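Local coordinates for protein adenosylmethionine-8-amino-7-oxononanoate aminotransferase (Methanocaldococcus jannaschii, PDB 6ZHK) that probably transfers the amino group of S-adenosyl-L-methionine to 7-keto-8-aminopelargonic acid, a pyridoxal-phosphate-dependent step of biotin biosynthesis, at residues N65-S70 and L350-I355. Numbering follows the deposited sequence. Where two conformers were deposited one is given.
Sequences NLFGHS and LATLEI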
loop_
_atom_site.group_PDB
_atom_site.type_symbol
_atom_site.label_atom_id
_atom_site.label_comp_id
_atom_site.label_asym_id
_atom_site.label_seq_id
_atom_site.Cartn_x
_atom_site.Cartn_y
_atom_site.Cartn_z
ATOM N N ASN A 65 8.297 10.078 -11.314
ATOM C CA ASN A 65 9.638 9.898 -11.886
ATOM C C ASN A 65 10.417 11.210 -11.735
ATOM O O ASN A 65 9.949 12.228 -12.163
ATOM C CB ASN A 65 9.521 9.399 -13.325
ATOM C CG ASN A 65 10.893 9.194 -13.950
ATOM O OD1 ASN A 65 11.618 10.152 -14.228
ATOM N ND2 ASN A 65 11.320 7.944 -13.967
ATOM N N LEU A 66 11.608 11.195 -11.142
ATOM C CA LEU A 66 12.292 12.467 -10.918
ATOM C C LEU A 66 13.397 12.645 -11.948
ATOM O O LEU A 66 13.680 13.757 -12.335
ATOM C CB LEU A 66 12.977 12.432 -9.552
ATOM C CG LEU A 66 12.053 12.445 -8.316
ATOM C CD1 LEU A 66 12.899 12.577 -7.080
ATOM C CD2 LEU A 66 11.006 13.564 -8.406
ATOM N N PHE A 67 14.117 11.587 -12.241
ATOM C CA PHE A 67 15.404 11.742 -12.913
ATOM C C PHE A 67 15.502 10.930 -14.205
ATOM O O PHE A 67 16.622 10.722 -14.705
ATOM C CB PHE A 67 16.526 11.325 -11.961
ATOM C CG PHE A 67 16.598 12.215 -10.757
ATOM C CD1 PHE A 67 16.678 13.603 -10.900
ATOM C CD2 PHE A 67 16.599 11.648 -9.480
ATOM C CE1 PHE A 67 16.721 14.425 -9.785
ATOM C CE2 PHE A 67 16.658 12.470 -8.365
ATOM C CZ PHE A 67 16.746 13.847 -8.519
ATOM N N GLY A 68 14.370 10.496 -14.726
ATOM C CA GLY A 68 14.400 9.717 -15.963
ATOM C C GLY A 68 14.299 8.229 -15.647
ATOM O O GLY A 68 14.261 7.863 -14.463
ATOM N N HIS A 69 14.286 7.400 -16.689
ATOM C CA HIS A 69 14.042 5.978 -16.587
ATOM C C HIS A 69 15.311 5.139 -16.676
ATOM O O HIS A 69 15.210 3.897 -16.692
ATOM C CB HIS A 69 13.025 5.537 -17.654
ATOM C CG HIS A 69 11.681 6.122 -17.425
ATOM N ND1 HIS A 69 10.790 5.586 -16.468
ATOM C CD2 HIS A 69 11.085 7.216 -17.956
ATOM C CE1 HIS A 69 9.674 6.275 -16.529
ATOM N NE2 HIS A 69 9.838 7.306 -17.393
ATOM N N SER A 70 16.488 5.785 -16.686
ATOM C CA SER A 70 17.720 4.992 -16.761
ATOM C C SER A 70 18.800 5.639 -15.888
ATOM O O SER A 70 19.963 5.784 -16.262
ATOM C CB SER A 70 18.154 4.834 -18.218
ATOM O OG SER A 70 18.366 6.140 -18.761
ATOM N N LEU A 350 17.587 5.975 -0.878
ATOM C CA LEU A 350 18.913 6.429 -0.484
ATOM C C LEU A 350 19.642 6.992 -1.688
ATOM O O LEU A 350 20.206 8.094 -1.601
ATOM C CB LEU A 350 19.715 5.277 0.149
ATOM C CG LEU A 350 19.354 4.961 1.598
ATOM C CD1 LEU A 350 20.000 3.639 2.044
ATOM C CD2 LEU A 350 19.794 6.094 2.548
ATOM N N ALA A 351 19.600 6.244 -2.815
ATOM C CA ALA A 351 20.266 6.737 -4.015
ATOM C C ALA A 351 19.660 8.062 -4.468
ATOM O O ALA A 351 20.398 8.967 -4.883
ATOM C CB ALA A 351 20.219 5.754 -5.165
ATOM N N THR A 352 18.317 8.148 -4.399
ATOM C CA THR A 352 17.618 9.351 -4.801
ATOM C C THR A 352 18.141 10.546 -4.013
ATOM O O THR A 352 18.447 11.599 -4.620
ATOM C CB THR A 352 16.095 9.194 -4.773
ATOM O OG1 THR A 352 15.782 8.143 -5.679
ATOM C CG2 THR A 352 15.319 10.412 -5.252
ATOM N N LEU A 353 18.181 10.415 -2.680
ATOM C CA LEU A 353 18.561 11.575 -1.878
ATOM C C LEU A 353 20.002 11.951 -2.175
ATOM O O LEU A 353 20.371 13.133 -2.110
ATOM C CB LEU A 353 18.417 11.287 -0.388
ATOM C CG LEU A 353 16.968 11.227 0.087
ATOM C CD1 LEU A 353 16.873 10.690 1.515
ATOM C CD2 LEU A 353 16.343 12.593 -0.043
ATOM N N GLU A 354 20.811 10.938 -2.419
ATOM C CA GLU A 354 22.221 11.179 -2.739
ATOM C C GLU A 354 22.381 12.006 -4.013
ATOM O O GLU A 354 23.220 12.913 -4.045
ATOM C CB GLU A 354 22.991 9.857 -2.831
ATOM C CG GLU A 354 23.648 9.431 -1.536
ATOM C CD GLU A 354 23.913 7.934 -1.403
ATOM O OE1 GLU A 354 23.933 7.225 -2.446
ATOM O OE2 GLU A 354 24.066 7.464 -0.241
ATOM N N ILE A 355 21.552 11.724 -5.039
ATOM C CA ILE A 355 21.525 12.536 -6.244
ATOM C C ILE A 355 21.169 13.989 -5.878
ATOM O O ILE A 355 21.879 14.913 -6.314
ATOM C CB ILE A 355 20.615 11.965 -7.342
ATOM C CG1 ILE A 355 21.167 10.662 -7.902
ATOM C CG2 ILE A 355 20.389 13.010 -8.444
ATOM C CD1 ILE A 355 20.150 9.830 -8.618
#
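Phe67 meets Ile355 through a CH-pi contact: the CG2 methyl of Ile355 sits over one face of the ring, 3.9 Å from the Phe67 ring centroid and 19° off the ring normal, displaced toward the rim and nearest CZ. With chi1 at -68°, Ile355 places CG1 beside its backbone N and CG2 opposite that N, and it is CG2 that lies on the ring; Ile355 CD1 lies 4.1 Å from Phe67 CD2. Leu66 CB lies over the centre of the opposite face, so the phenyl is sandwiched between its sequence neighbour and the helix.

The other apolar contacts gather on the methyl of Thr352. Its CG2 touches Leu66 CD1 at 3.7 Å, the two side chains crossing at about a right angle, and lies near the ring plane at the edge of Phe67, 4.0 Å from CE2. The Thr352 hydroxyl is occupied within the helix, bonded to Ala348 O, and no hydrogen bond joins the two segments. Replacing Phe67 by alanine is likely to leave a gap between Leu66 and Ile355 and strip the Thr352 methyl of one of its two partners here.

Polar bonds instead shape the loop. Asn65 OD1 accepts from Gly68 N (2.8 Å) on a lone pair in the carbonyl plane, forming an Asx motif, while Asn65 ND2 gives a straighter bond to Gly68 O (3.0 Å, 163°), approaching from above that carbonyl's plane; Tyr307 OH also bonds Gly68 O.

Phe356 packs edge-to-face with Phe67, and Ile74 of helix 72-82 adjoins Thr352 and Ile355. This buried cluster joins the loop between helices 60-63 and 72-82 to helix 343-358 in a fold-type I aminotransferase, with the Leu66 side chain about 7 Å from that of Lys301, predicted to carry pyridoxal phosphate, which is not attached in this structure.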